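Local coordinates for protein peptidoglycan-N-acetylglucosamine deacetylase BC_1974 (Bacillus cereus, PDB 5N1J) that catalyses the metal-dependent removal of acetyl groups from N-acetylglucosamine residues of peptidoglycan, releasing acetate, at residues A[56-61]-A[94-99]. Residues are numbered along the deposited sequence; the frame is centred on the assembly and turned at random.
Sequences VGMHSM and KLTRPP. With ZN (zinc ion), chain E.
The zinc site of this NodB-type deacetylase holds one of its ligands, His59, partly through a hydrogen bond to the carbonyl of Arg97, just past strand 95-96. A parallel beta bridge between Met58 and Thr96 sets the register: Met58 N donates to Leu95 O (3.2 Å), and Arg97 N returns a bond to Met58 O (3.0 Å). Past the bridge, a side chain of 56-61 takes over the pairing. With CG anti to the backbone N (chi1 -165°), the His59 ring lies alongside 97-99, and His59 ND1 gives its N-H to Arg97 O at 2.7 Å. The acceptor lies close to the ring plane, whereas the donor stands 46° above the carbonyl plane. This bond limits ring rotation and probably makes the imidazole a stronger donor to zinc, which His59 NE2 binds at 2.1 Å beside Asp10 and His63. Pro99 CG sits over one face of the His59 ring, toward its rim, in a CH-pi contact, 4.2 Å from the centroid. Arg97 CG passes 3.5 Å from His59 ND1; farther out, Arg97 NE bonds to Trp122 O and NH1 forms a salt bridge with Asp9, the probable proton acceptor. On the Met58 side, the bent thioether lays Met58 CE on Thr96 CG2 (3.7 Å). His59 thus joins the His-His-Asp metal triad characteristic of family 4 carbohydrate esterases.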
# COMPACT_ATOMS: atom_id res chain seq x y z
N VAL A 56 -13.60 0.61 -35.37
CA VAL A 56 -12.92 -0.68 -35.23
C VAL A 56 -11.58 -0.49 -34.53
O VAL A 56 -10.71 0.21 -35.05
CB VAL A 56 -12.71 -1.36 -36.58
CG1 VAL A 56 -11.93 -2.68 -36.41
CG2 VAL A 56 -14.06 -1.59 -37.30
N GLY A 57 -11.45 -1.08 -33.34
CA GLY A 57 -10.21 -1.02 -32.57
C GLY A 57 -9.66 -2.41 -32.24
O GLY A 57 -10.18 -3.40 -32.73
N MET A 58 -8.63 -2.46 -31.39
CA MET A 58 -7.86 -3.69 -31.19
C MET A 58 -8.11 -4.33 -29.82
O MET A 58 -8.26 -3.63 -28.83
CB MET A 58 -6.35 -3.40 -31.34
CG MET A 58 -5.89 -3.10 -32.77
SD MET A 58 -6.17 -1.38 -33.27
CE MET A 58 -5.22 -0.50 -32.02
N HIS A 59 -8.14 -5.66 -29.79
CA HIS A 59 -8.38 -6.42 -28.56
C HIS A 59 -7.31 -7.52 -28.40
O HIS A 59 -7.53 -8.49 -27.68
CB HIS A 59 -9.79 -7.01 -28.57
CG HIS A 59 -10.27 -7.49 -27.22
ND1 HIS A 59 -10.08 -6.75 -26.07
CD2 HIS A 59 -10.92 -8.62 -26.85
CE1 HIS A 59 -10.60 -7.42 -25.04
NE2 HIS A 59 -11.12 -8.55 -25.50
N SER A 60 -6.19 -7.35 -29.10
CA SER A 60 -4.96 -8.15 -29.03
C SER A 60 -4.98 -9.32 -30.02
O SER A 60 -5.95 -9.51 -30.77
CB SER A 60 -4.68 -8.67 -27.60
OG SER A 60 -5.38 -9.90 -27.36
N MET A 61 -3.88 -10.08 -30.04
CA MET A 61 -3.75 -11.29 -30.85
C MET A 61 -4.09 -12.57 -30.08
O MET A 61 -4.85 -13.41 -30.55
CB MET A 61 -2.32 -11.42 -31.40
CG MET A 61 -1.84 -10.24 -32.25
SD MET A 61 -2.72 -10.09 -33.83
CE MET A 61 -2.37 -11.70 -34.54
N LYS A 94 -6.25 3.79 -33.27
CA LYS A 94 -5.40 3.99 -32.10
C LYS A 94 -5.97 3.39 -30.81
O LYS A 94 -5.22 3.14 -29.87
CB LYS A 94 -5.13 5.48 -31.90
CG LYS A 94 -4.40 6.15 -33.07
CD LYS A 94 -3.18 5.33 -33.51
CE LYS A 94 -2.31 6.10 -34.51
NZ LYS A 94 -2.95 6.24 -35.86
N LEU A 95 -7.28 3.14 -30.76
CA LEU A 95 -7.89 2.70 -29.49
C LEU A 95 -7.79 1.20 -29.24
O LEU A 95 -8.18 0.38 -30.08
CB LEU A 95 -9.37 3.12 -29.43
CG LEU A 95 -10.07 2.89 -28.08
CD1 LEU A 95 -9.43 3.74 -27.00
CD2 LEU A 95 -11.56 3.21 -28.15
N THR A 96 -7.27 0.84 -28.06
CA THR A 96 -7.22 -0.56 -27.65
C THR A 96 -8.16 -0.78 -26.46
O THR A 96 -8.48 0.15 -25.72
CB THR A 96 -5.79 -1.00 -27.25
OG1 THR A 96 -5.43 -0.40 -26.00
CG2 THR A 96 -4.77 -0.57 -28.31
N ARG A 97 -8.60 -2.02 -26.33
CA ARG A 97 -9.41 -2.52 -25.21
C ARG A 97 -8.67 -3.70 -24.61
O ARG A 97 -8.45 -4.71 -25.28
CB ARG A 97 -10.82 -2.90 -25.73
CG ARG A 97 -11.70 -3.84 -24.89
CD ARG A 97 -12.15 -3.23 -23.56
NE ARG A 97 -13.02 -2.05 -23.63
CZ ARG A 97 -14.30 -2.02 -24.02
NH1 ARG A 97 -14.90 -3.11 -24.48
NH2 ARG A 97 -14.98 -0.89 -23.97
N PRO A 98 -8.22 -3.57 -23.34
CA PRO A 98 -7.39 -4.63 -22.75
C PRO A 98 -8.20 -5.91 -22.54
O PRO A 98 -9.28 -5.82 -21.98
CB PRO A 98 -6.97 -4.05 -21.38
CG PRO A 98 -7.32 -2.62 -21.40
CD PRO A 98 -8.38 -2.40 -22.47
N PRO A 99 -7.69 -7.06 -22.98
CA PRO A 99 -8.34 -8.29 -22.53
C PRO A 99 -8.35 -8.33 -21.00
O PRO A 99 -7.33 -8.02 -20.37
CB PRO A 99 -7.45 -9.39 -23.13
CG PRO A 99 -6.91 -8.74 -24.42
CD PRO A 99 -6.67 -7.30 -24.02
ZN ZN E . -12.02 -10.09 -24.40
O HOH W 1 -13.29 -11.51 -23.32